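Local coordinates for alanine dehydrogenase/pyridine nucleotide transhydrogenase (Mycobacterium smegmatis str. MC2 155, PDB 3P2Y), which probably takes part in proton-translocating hydride transfer between NADH and NADP, as the alpha 1 subunit of a nicotinamide nucleotide transhydrogenase, at residues S150-V155 with N330-M335; L112-Q117 with M134-R139; A258-I263 with T285-T290. All coordinates share one frame; numbering follows the deposited sequence. Where two conformers were deposited one is given.

Contact 1 (S150-V155 with N330-M335); sequences SSQANV and NLPATM
At the junction between the two Rossmann-like domains of the alanine dehydrogenase/transhydrogenase fold, the long helix 148-167 meets the turn that leads into helix 336-354. Val155 turns its CG1 anti to the backbone N (chi1 176°), which sends this methyl against the turn: CG1 lies 3.9 Å from Pro332 CA and 3.7 Å from Met335 CE. The Met335 chain is extended as far as SD and then bends, bringing its CE methyl against both branches of Val155, whose CG2 is 3.9 Å from that CE. Beta-branched valine is compact enough to fit close to the turn, while the unbranched methionine chain can bend its CE onto the valine methyls. Pro332, whose rigid ring suits an early position in a turn, sets its CG 3.6 Å from Gln152 O. Gln152 bends at chi2 and lays OE1 3.5 Å from Pro332 CB. Its amide is held by others: OE1 accepts from Arg37, and NE2 donates to Ser151 OG of its own helix and to Ala339 O. Phe171 of the second subunit also packs on Val155 and Met335. With no hydrogen bond across them, the segments meet by methyl packing of Val155 on Met335 and by Gln152 oxygens set against the Pro332 ring.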
ATOM      1  N   SER A 150      -5.941  12.456  17.759  1.00 10.99           N
ATOM      2  CA  SER A 150      -5.570  11.041  17.934  0.50 11.43           C
ATOM      3  C   SER A 150      -6.246  10.121  16.912  1.00 11.14           C
ATOM      4  O   SER A 150      -5.611   9.225  16.343  1.00 10.03           O
ATOM      5  CB  SER A 150      -5.898  10.578  19.362  0.50 11.84           C
ATOM      6  OG  SER A 150      -5.805   9.180  19.498  0.50 13.39           O
ATOM      7  N   SER A 151      -7.542  10.323  16.668  1.00 10.09           N
ATOM      8  CA  SER A 151      -8.202   9.381  15.727  1.00 10.16           C
ATOM      9  C   SER A 151      -7.597   9.495  14.328  1.00  9.72           C
ATOM     10  O   SER A 151      -7.383   8.484  13.657  1.00  9.32           O
ATOM     11  CB  SER A 151      -9.733   9.562  15.680  1.00 11.14           C
ATOM     12  OG  SER A 151     -10.122  10.801  15.102  1.00  9.54           O
ATOM     13  N   GLN A 152      -7.317  10.728  13.906  1.00  9.31           N
ATOM     14  CA  GLN A 152      -6.693  10.954  12.594  1.00  9.09           C
ATOM     15  C   GLN A 152      -5.258  10.442  12.555  1.00  9.58           C
ATOM     16  O   GLN A 152      -4.799   9.900  11.519  1.00  9.31           O
ATOM     17  CB  GLN A 152      -6.788  12.424  12.168  1.00  8.13           C
ATOM     18  CG  GLN A 152      -8.261  12.918  12.152  1.00  7.32           C
ATOM     19  CD  GLN A 152      -9.199  11.993  11.346  1.00  6.41           C
ATOM     20  OE1 GLN A 152      -9.193  12.032  10.129  1.00  7.69           O
ATOM     21  NE2 GLN A 152     -10.016  11.186  12.033  1.00  7.53           N
ATOM     22  N   ALA A 153      -4.553  10.590  13.674  1.00  8.51           N
ATOM     23  CA  ALA A 153      -3.163  10.103  13.744  1.00  9.08           C
ATOM     24  C   ALA A 153      -3.129   8.577  13.683  1.00  9.02           C
ATOM     25  O   ALA A 153      -2.191   8.004  13.097  1.00  9.74           O
ATOM     26  CB  ALA A 153      -2.483  10.631  15.046  1.00  9.92           C
ATOM     27  N   ASN A 154      -4.126   7.903  14.274  1.00  8.38           N
ATOM     28  CA  ASN A 154      -4.229   6.427  14.148  1.00 10.16           C
ATOM     29  C   ASN A 154      -4.336   6.014  12.701  1.00  9.51           C
ATOM     30  O   ASN A 154      -3.649   5.089  12.254  1.00  9.50           O
ATOM     31  CB  ASN A 154      -5.446   5.862  14.894  1.00 10.93           C
ATOM     32  CG  ASN A 154      -5.094   5.256  16.209  1.00 17.16           C
ATOM     33  OD1 ASN A 154      -4.180   4.416  16.309  1.00 17.05           O
ATOM     34  ND2 ASN A 154      -5.857   5.637  17.259  1.00 20.39           N
ATOM     35  N   VAL A 155      -5.200   6.697  11.952  1.00  8.67           N
ATOM     36  CA  VAL A 155      -5.312   6.378  10.522  1.00  8.44           C
ATOM     37  C   VAL A 155      -3.957   6.630   9.823  1.00  8.33           C
ATOM     38  O   VAL A 155      -3.531   5.823   8.983  1.00  8.78           O
ATOM     39  CB  VAL A 155      -6.421   7.191   9.826  1.00  8.95           C
ATOM     40  CG1 VAL A 155      -6.425   6.891   8.286  1.00  7.66           C
ATOM     41  CG2 VAL A 155      -7.814   6.853  10.462  1.00  8.73           C
ATOM     42  N   ASN A 330      -1.519  14.195   3.622  1.00 10.77           N
ATOM     43  CA  ASN A 330      -2.854  14.001   4.199  1.00 10.54           C
ATOM     44  C   ASN A 330      -3.220  12.541   4.176  1.00 10.11           C
ATOM     45  O   ASN A 330      -4.032  12.099   3.354  1.00 10.22           O
ATOM     46  CB  ASN A 330      -3.886  14.880   3.456  1.00 11.25           C
ATOM     47  CG  ASN A 330      -5.252  14.942   4.167  1.00 11.72           C
ATOM     48  OD1 ASN A 330      -5.497  14.237   5.169  1.00 12.16           O
ATOM     49  ND2 ASN A 330      -6.159  15.786   3.626  1.00  8.99           N
ATOM     50  N   LEU A 331      -2.559  11.754   5.035  1.00  8.28           N
ATOM     51  CA  LEU A 331      -2.868  10.324   5.053  1.00  7.87           C
ATOM     52  C   LEU A 331      -4.321   9.975   5.479  1.00  7.71           C
ATOM     53  O   LEU A 331      -4.890   9.019   4.945  1.00  8.01           O
ATOM     54  CB  LEU A 331      -1.834   9.547   5.878  1.00  6.92           C
ATOM     55  CG  LEU A 331      -0.472   9.470   5.174  1.00  9.28           C
ATOM     56  CD1 LEU A 331       0.527   8.802   6.146  1.00 12.04           C
ATOM     57  CD2 LEU A 331      -0.530   8.638   3.862  1.00 11.84           C
ATOM     58  N   PRO A 332      -4.931  10.749   6.413  1.00  7.68           N
ATOM     59  CA  PRO A 332      -6.338  10.497   6.748  1.00  8.43           C
ATOM     60  C   PRO A 332      -7.271  10.519   5.534  1.00  9.62           C
ATOM     61  O   PRO A 332      -8.180   9.673   5.436  1.00  9.63           O
ATOM     62  CB  PRO A 332      -6.666  11.652   7.732  1.00  9.02           C
ATOM     63  CG  PRO A 332      -5.360  11.784   8.495  1.00  7.07           C
ATOM     64  CD  PRO A 332      -4.355  11.782   7.298  1.00  8.08           C
ATOM     65  N   ALA A 333      -7.019  11.446   4.599  1.00  9.05           N
ATOM     66  CA  ALA A 333      -7.828  11.545   3.382  1.00  9.78           C
ATOM     67  C   ALA A 333      -7.692  10.289   2.497  1.00  9.24           C
ATOM     68  O   ALA A 333      -8.581   9.984   1.715  1.00  9.17           O
ATOM     69  CB  ALA A 333      -7.459  12.803   2.588  1.00  9.13           C
ATOM     70  N   THR A 334      -6.603   9.534   2.659  1.00  8.24           N
ATOM     71  CA  THR A 334      -6.419   8.313   1.861  1.00  8.47           C
ATOM     72  C   THR A 334      -7.222   7.107   2.363  1.00  8.54           C
ATOM     73  O   THR A 334      -7.222   6.059   1.726  1.00  8.99           O
ATOM     74  CB  THR A 334      -4.950   7.889   1.710  1.00  7.91           C
ATOM     75  OG1 THR A 334      -4.464   7.333   2.950  1.00  9.63           O
ATOM     76  CG2 THR A 334      -4.074   9.074   1.267  1.00  8.62           C
ATOM     77  N   MET A 335      -7.891   7.263   3.491  1.00  8.15           N
ATOM     78  CA  MET A 335      -8.707   6.165   4.036  1.00  8.64           C
ATOM     79  C   MET A 335      -9.945   6.832   4.626  1.00  7.40           C
ATOM     80  O   MET A 335     -10.199   6.826   5.843  1.00  7.72           O
ATOM     81  CB  MET A 335      -7.899   5.337   5.070  1.00  8.29           C
ATOM     82  CG  MET A 335      -8.541   3.926   5.321  1.00  9.24           C
ATOM     83  SD  MET A 335      -7.672   3.119   6.685  1.00  8.88           S
ATOM     84  CE  MET A 335      -8.519   3.861   8.060  1.00  8.76           C
TER

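Contact 2 (L112-Q117 with M134-R139); sequences LAPRTQ and MESIPR
Glu135 reaches across to the loop 112-117, and its carboxylate overlaps the backbone of Leu112 and Ala113 and Pro114 CD. Both segments follow neighbouring parallel strands, 107-110 and 130-133, of the N-terminal Rossmann-like domain, so the contact joins two loops at the C-terminal ends of those strands, with helix 118-126 making the crossover between them. Two consecutive peptide N-H groups converge on the carboxylate. Leu112 N donates to the syn lone pair of Glu135 OE1 at 2.9 Å, with an N-H...O angle of 153°. Ala113 N donates to Glu135 OE2 at 2.8 Å, but from well above the carboxylate plane. With one bond on each oxygen, the group is restrained from turning about its CG-CD bond, and its negative charge is probably eased by the two peptide dipoles. Glutamate suits this place because it has the length to reach from the short 3-10 turn at 134-136, and the bend at chi2 (97°) turns the carboxylate toward the two N-H groups. Ala113 has positive backbone angles and a small side chain directed away from the other loop, leaving its N-H facing the acid. Pro114, lacking an N-H of its own, offers carbon instead: its CD is 3.6 Å from Glu135 OE1. Leu112 packs on Ala131 and Ala133 of strand 130-133. Farther along the proline ring, Pro114 CG rests 3.4 Å from the hydroxyl oxygen OG of Ser136.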
ATOM      1  N   LEU A 112      -9.460  24.042  13.449  1.00 12.65           N
ATOM      2  CA  LEU A 112      -9.402  25.477  13.188  1.00 13.62           C
ATOM      3  C   LEU A 112      -8.006  26.069  13.256  1.00 15.51           C
ATOM      4  O   LEU A 112      -7.874  27.293  13.302  1.00 16.81           O
ATOM      5  CB  LEU A 112     -10.354  26.265  14.127  1.00 14.23           C
ATOM      6  CG  LEU A 112     -11.822  25.842  14.057  1.00 14.42           C
ATOM      7  CD1 LEU A 112     -12.698  26.565  15.117  1.00 13.70           C
ATOM      8  CD2 LEU A 112     -12.398  26.075  12.666  1.00 16.17           C
ATOM      9  N   ALA A 113      -6.974  25.228  13.301  1.00 15.40           N
ATOM     10  CA  ALA A 113      -5.574  25.665  13.235  1.00 17.41           C
ATOM     11  C   ALA A 113      -5.230  26.823  14.199  1.00 18.85           C
ATOM     12  O   ALA A 113      -4.697  27.851  13.763  1.00 20.00           O
ATOM     13  CB  ALA A 113      -5.207  26.039  11.777  1.00 17.56           C
ATOM     14  N   PRO A 114      -5.553  26.670  15.500  1.00 20.14           N
ATOM     15  CA  PRO A 114      -5.392  27.806  16.425  1.00 21.95           C
ATOM     16  C   PRO A 114      -3.943  28.326  16.489  1.00 23.44           C
ATOM     17  O   PRO A 114      -3.727  29.522  16.653  1.00 24.33           O
ATOM     18  CB  PRO A 114      -5.867  27.239  17.783  1.00 21.31           C
ATOM     19  CG  PRO A 114      -5.758  25.756  17.645  1.00 21.51           C
ATOM     20  CD  PRO A 114      -6.092  25.485  16.190  1.00 19.59           C
ATOM     21  N   ARG A 115      -2.961  27.450  16.318  1.00 25.45           N
ATOM     22  CA  ARG A 115      -1.563  27.888  16.338  1.00 27.89           C
ATOM     23  C   ARG A 115      -1.127  28.583  15.047  1.00 27.60           C
ATOM     24  O   ARG A 115      -0.485  29.632  15.086  1.00 30.56           O
ATOM     25  CB  ARG A 115      -0.639  26.706  16.616  1.00 28.27           C
ATOM     26  CG  ARG A 115      -1.089  25.818  17.753  1.00 32.36           C
ATOM     27  CD  ARG A 115      -0.478  26.244  19.043  1.00 38.76           C
ATOM     28  NE  ARG A 115      -0.635  25.220  20.073  1.00 42.55           N
ATOM     29  CZ  ARG A 115       0.202  25.052  21.090  1.00 44.29           C
ATOM     30  NH1 ARG A 115       1.282  25.820  21.208  1.00 44.78           N
ATOM     31  NH2 ARG A 115      -0.035  24.105  21.986  1.00 45.56           N
ATOM     32  N   THR A 116      -1.488  28.013  13.913  1.00 26.69           N
ATOM     33  CA  THR A 116      -0.899  28.399  12.643  1.00 25.99           C
ATOM     34  C   THR A 116      -1.772  29.413  11.880  1.00 25.35           C
ATOM     35  O   THR A 116      -1.305  30.056  10.930  1.00 25.05           O
ATOM     36  CB  THR A 116      -0.633  27.161  11.778  1.00 26.20           C
ATOM     37  OG1 THR A 116      -1.866  26.475  11.538  1.00 25.95           O
ATOM     38  CG2 THR A 116       0.346  26.193  12.483  1.00 26.85           C
ATOM     39  N   GLN A 117      -3.029  29.541  12.301  1.00 24.08           N
ATOM     40  CA  GLN A 117      -3.977  30.502  11.700  1.00 24.35           C
ATOM     41  C   GLN A 117      -4.682  31.337  12.787  1.00 24.14           C
ATOM     42  O   GLN A 117      -5.905  31.289  12.912  1.00 24.23           O
ATOM     43  CB  GLN A 117      -4.991  29.773  10.807  1.00 24.03           C
ATOM     44  CG  GLN A 117      -4.385  29.120   9.577  1.00 24.74           C
ATOM     45  CD  GLN A 117      -5.410  28.476   8.649  1.00 26.78           C
ATOM     46  OE1 GLN A 117      -5.282  27.300   8.282  1.00 27.74           O
ATOM     47  NE2 GLN A 117      -6.406  29.244   8.241  1.00 27.03           N
ATOM     48  N   MET A 134     -10.988  21.573  17.232  1.00 11.04           N
ATOM     49  CA  MET A 134     -10.796  20.202  17.688  1.00 11.66           C
ATOM     50  C   MET A 134      -9.351  19.980  18.169  1.00 12.25           C
ATOM     51  O   MET A 134      -9.118  19.154  19.048  1.00 14.21           O
ATOM     52  CB  MET A 134     -11.197  19.208  16.592  1.00 11.23           C
ATOM     53  CG  MET A 134     -12.722  19.221  16.254  1.00 11.56           C
ATOM     54  SD  MET A 134     -13.786  18.843  17.693  1.00 12.38           S
ATOM     55  CE  MET A 134     -13.382  17.087  17.941  1.00 10.35           C
ATOM     56  N   GLU A 135      -8.397  20.741  17.634  1.00 11.95           N
ATOM     57  CA  GLU A 135      -7.005  20.632  18.095  1.00 13.67           C
ATOM     58  C   GLU A 135      -6.853  21.062  19.553  1.00 14.13           C
ATOM     59  O   GLU A 135      -5.855  20.702  20.204  1.00 15.43           O
ATOM     60  CB  GLU A 135      -6.059  21.511  17.243  1.00 14.29           C
ATOM     61  CG  GLU A 135      -6.067  21.247  15.737  1.00 14.57           C
ATOM     62  CD  GLU A 135      -6.985  22.214  14.970  1.00 13.71           C
ATOM     63  OE1 GLU A 135      -8.055  22.599  15.497  1.00 12.60           O
ATOM     64  OE2 GLU A 135      -6.660  22.543  13.810  1.00 14.04           O
ATOM     65  N   SER A 136      -7.804  21.855  20.052  1.00 14.60           N
ATOM     66  CA  SER A 136      -7.729  22.461  21.388  1.00 14.72           C
ATOM     67  C   SER A 136      -8.544  21.710  22.440  1.00 14.92           C
ATOM     68  O   SER A 136      -8.632  22.171  23.593  1.00 14.19           O
ATOM     69  CB  SER A 136      -8.135  23.944  21.348  1.00 15.11           C
ATOM     70  OG  SER A 136      -7.195  24.684  20.547  1.00 16.80           O
ATOM     71  N   ILE A 137      -9.107  20.554  22.065  1.00 14.23           N
ATOM     72  CA  ILE A 137      -9.754  19.660  23.028  1.00 14.67           C
ATOM     73  C   ILE A 137      -8.673  19.256  24.042  1.00 14.31           C
ATOM     74  O   ILE A 137      -7.613  18.773  23.663  1.00 14.34           O
ATOM     75  CB  ILE A 137     -10.339  18.382  22.335  1.00 15.23           C
ATOM     76  CG1 ILE A 137     -11.463  18.754  21.345  1.00 16.15           C
ATOM     77  CG2 ILE A 137     -10.866  17.362  23.387  1.00 16.00           C
ATOM     78  CD1 ILE A 137     -12.728  19.227  22.008  1.00 18.94           C
ATOM     79  N   PRO A 138      -8.922  19.504  25.332  1.00 15.63           N
ATOM     80  CA  PRO A 138      -7.844  19.225  26.289  1.00 16.00           C
ATOM     81  C   PRO A 138      -7.632  17.731  26.471  1.00 16.96           C
ATOM     82  O   PRO A 138      -8.579  16.937  26.290  1.00 15.95           O
ATOM     83  CB  PRO A 138      -8.324  19.907  27.585  1.00 16.01           C
ATOM     84  CG  PRO A 138      -9.781  20.093  27.436  1.00 17.43           C
ATOM     85  CD  PRO A 138     -10.074  20.178  25.952  1.00 14.15           C
ATOM     86  N   ARG A 139      -6.392  17.357  26.816  1.00 18.13           N
ATOM     87  CA  ARG A 139      -6.042  15.955  26.979  1.00 18.75           C
ATOM     88  C   ARG A 139      -6.391  15.521  28.396  1.00 19.45           C
ATOM     89  O   ARG A 139      -5.517  15.357  29.243  1.00 19.35           O
ATOM     90  CB  ARG A 139      -4.553  15.735  26.707  1.00 20.82           C
TER

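Contact 3 (A258-I263 with T285-T290); sequences ALEDAI and TAAAAT
Thr285 meets Glu260 first, just before helix 286-290 begins. Its OG1 sits between the backbone N and the carbonyl carbon (chi1 60°), where it can face both its own helix and the neighbouring one. The hydroxyl donates to Glu260 OE1 at 2.7 Å, meeting that oxygen from above the carboxylate plane, while the same OG1 accepts from Ala288 N at 3.0 Å. Thr285 is therefore the N-cap of the helix, a place suited to a short side chain with a hydroxyl that can accept a hydrogen bond from a first-turn N-H. The two side chains cross at about a right angle. Glu260 gets there because its CG stands anti to the backbone N and the chain then runs on extended; the negative charge it brings near the helix start is probably favourable to the helix dipole. Ala286 turns its methyl away, and its N is bonded to Glu310. In this C-terminal, Rossmann-like domain helix 249-263 precedes strand 268-271 and helix 286-290 follows it in the chain, and the two pack side by side, their segments nearly parallel, with axes 8.3 Å apart and inclined by 23°. Ala287 follows, its CB 3.7 Å from Glu260 OE2. Ala288 points its CB toward the first helix, touching Glu260 CG at 3.7 Å and Ile263 CG2 at 4.0 Å. A single methyl lets the backbones come near: the CA atoms of Glu260 and Ala288 are only 4.8 Å apart. Ile263, branched at CB, spreads CG2 and CD1 over that methyl and also packs on Leu188 and Leu190 of strand 186-190.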
ATOM      1  N   ALA A 258      24.805   8.303  17.271  1.00 28.17           N
ATOM      2  CA  ALA A 258      24.254   6.983  17.527  1.00 26.26           C
ATOM      3  C   ALA A 258      22.893   6.807  16.829  1.00 24.22           C
ATOM      4  O   ALA A 258      22.625   5.740  16.272  1.00 22.84           O
ATOM      5  CB  ALA A 258      24.131   6.704  19.035  1.00 26.83           C
ATOM      6  N   LEU A 259      22.054   7.839  16.876  1.00 22.70           N
ATOM      7  CA  LEU A 259      20.763   7.805  16.148  1.00 21.95           C
ATOM      8  C   LEU A 259      21.006   7.684  14.640  1.00 21.28           C
ATOM      9  O   LEU A 259      20.413   6.841  13.967  1.00 19.38           O
ATOM     10  CB  LEU A 259      19.906   9.034  16.471  1.00 21.77           C
ATOM     11  CG  LEU A 259      18.539   9.119  15.764  1.00 21.58           C
ATOM     12  CD1 LEU A 259      17.728   7.816  15.998  1.00 21.02           C
ATOM     13  CD2 LEU A 259      17.752  10.344  16.201  1.00 22.59           C
ATOM     14  N   GLU A 260      21.907   8.513  14.115  1.00 21.89           N
ATOM     15  CA  GLU A 260      22.257   8.454  12.693  1.00 22.79           C
ATOM     16  C   GLU A 260      22.693   7.038  12.285  1.00 22.73           C
ATOM     17  O   GLU A 260      22.210   6.501  11.287  1.00 22.13           O
ATOM     18  CB  GLU A 260      23.347   9.503  12.372  1.00 23.95           C
ATOM     19  CG  GLU A 260      23.701   9.617  10.896  1.00 27.18           C
ATOM     20  CD  GLU A 260      24.682  10.752  10.632  1.00 30.71           C
ATOM     21  OE1 GLU A 260      24.255  11.938  10.658  1.00 29.77           O
ATOM     22  OE2 GLU A 260      25.873  10.437  10.421  1.00 33.54           O
ATOM     23  N   ASP A 261      23.587   6.423  13.061  1.00 22.61           N
ATOM     24  CA  ASP A 261      24.065   5.066  12.776  1.00 23.12           C
ATOM     25  C   ASP A 261      22.947   4.035  12.842  1.00 21.56           C
ATOM     26  O   ASP A 261      22.874   3.121  12.009  1.00 21.22           O
ATOM     27  CB  ASP A 261      25.149   4.638  13.775  1.00 25.07           C
ATOM     28  CG  ASP A 261      26.446   5.416  13.620  1.00 29.66           C
ATOM     29  OD1 ASP A 261      26.642   6.105  12.590  1.00 33.76           O
ATOM     30  OD2 ASP A 261      27.282   5.336  14.554  1.00 36.21           O
ATOM     31  N   ALA A 262      22.082   4.173  13.844  1.00 19.64           N
ATOM     32  CA  ALA A 262      20.996   3.226  13.991  1.00 18.86           C
ATOM     33  C   ALA A 262      20.098   3.259  12.752  1.00 17.31           C
ATOM     34  O   ALA A 262      19.750   2.204  12.229  1.00 17.35           O
ATOM     35  CB  ALA A 262      20.217   3.487  15.239  1.00 18.94           C
ATOM     36  N   ILE A 263      19.758   4.456  12.276  1.00 16.66           N
ATOM     37  CA  ILE A 263      18.854   4.607  11.101  1.00 16.50           C
ATOM     38  C   ILE A 263      19.353   3.841   9.874  1.00 16.73           C
ATOM     39  O   ILE A 263      18.560   3.229   9.129  1.00 15.75           O
ATOM     40  CB  ILE A 263      18.605   6.094  10.768  1.00 16.50           C
ATOM     41  CG1 ILE A 263      17.766   6.769  11.866  1.00 15.92           C
ATOM     42  CG2 ILE A 263      17.963   6.273   9.363  1.00 15.88           C
ATOM     43  CD1 ILE A 263      17.922   8.294  11.884  1.00 15.00           C
ATOM     44  N   THR A 285      19.100  12.902   9.391  1.00 19.28           N
ATOM     45  CA  THR A 285      20.022  13.762   8.633  1.00 20.21           C
ATOM     46  C   THR A 285      20.184  13.218   7.225  1.00 19.94           C
ATOM     47  O   THR A 285      19.876  12.048   6.947  1.00 18.84           O
ATOM     48  CB  THR A 285      21.426  13.765   9.285  1.00 20.42           C
ATOM     49  OG1 THR A 285      21.933  12.424   9.299  1.00 20.05           O
ATOM     50  CG2 THR A 285      21.377  14.322  10.707  1.00 21.83           C
ATOM     51  N   ALA A 286      20.722  14.057   6.336  1.00 20.58           N
ATOM     52  CA  ALA A 286      21.094  13.597   5.005  1.00 20.96           C
ATOM     53  C   ALA A 286      21.995  12.353   5.050  1.00 21.05           C
ATOM     54  O   ALA A 286      21.779  11.416   4.277  1.00 21.13           O
ATOM     55  CB  ALA A 286      21.769  14.726   4.226  1.00 21.71           C
ATOM     56  N   ALA A 287      22.999  12.350   5.937  1.00 21.28           N
ATOM     57  CA  ALA A 287      23.930  11.218   6.072  1.00 21.89           C
ATOM     58  C   ALA A 287      23.237   9.922   6.509  1.00 21.27           C
ATOM     59  O   ALA A 287      23.577   8.832   6.029  1.00 21.58           O
ATOM     60  CB  ALA A 287      25.039  11.555   7.045  1.00 22.63           C
ATOM     61  N   ALA A 288      22.299  10.046   7.446  1.00 20.24           N
ATOM     62  CA  ALA A 288      21.534   8.883   7.934  1.00 19.76           C
ATOM     63  C   ALA A 288      20.772   8.239   6.783  1.00 19.90           C
ATOM     64  O   ALA A 288      20.879   7.030   6.574  1.00 20.40           O
ATOM     65  CB  ALA A 288      20.562   9.296   9.043  1.00 18.96           C
ATOM     66  N   ALA A 289      20.045   9.060   6.016  1.00 19.97           N
ATOM     67  CA  ALA A 289      19.243   8.560   4.894  1.00 20.36           C
ATOM     68  C   ALA A 289      20.140   7.932   3.838  1.00 20.71           C
ATOM     69  O   ALA A 289      19.856   6.849   3.346  1.00 19.91           O
ATOM     70  CB  ALA A 289      18.400   9.674   4.275  1.00 20.06           C
ATOM     71  N   THR A 290      21.237   8.616   3.521  1.00 22.13           N
ATOM     72  CA  THR A 290      22.192   8.175   2.506  1.00 23.69           C
ATOM     73  C   THR A 290      22.874   6.861   2.869  1.00 23.32           C
ATOM     74  O   THR A 290      23.241   6.072   1.978  1.00 24.01           O
ATOM     75  CB  THR A 290      23.272   9.289   2.293  1.00 24.10           C
ATOM     76  OG1 THR A 290      22.606  10.474   1.875  1.00 27.45           O
ATOM     77  CG2 THR A 290      24.291   8.904   1.253  1.00 27.57           C
TER

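Overall arrangement
Contact 1 is the buried one, close to the centre of the chain; contact 2 lies at the surface of the N-terminal domain, and contact 3 is partly buried, about 26 Å from the chain centre, in the C-terminal domain. Contact 1 alone joins the N-terminal domain to the C-terminal one, and the second subunit reaches it. Helix 336-354 links the first two indirectly: it packs on Val155 of contact 1 and on Met134 of contact 2, whose centres are about 17 Å apart. The chemistry changes with place: methyl and proline packing at the joint, carboxylate to backbone N-H between two loops, and a mixture of N-cap hydroxyl, acid and methyl packing between helices in 258-263 and 285-290.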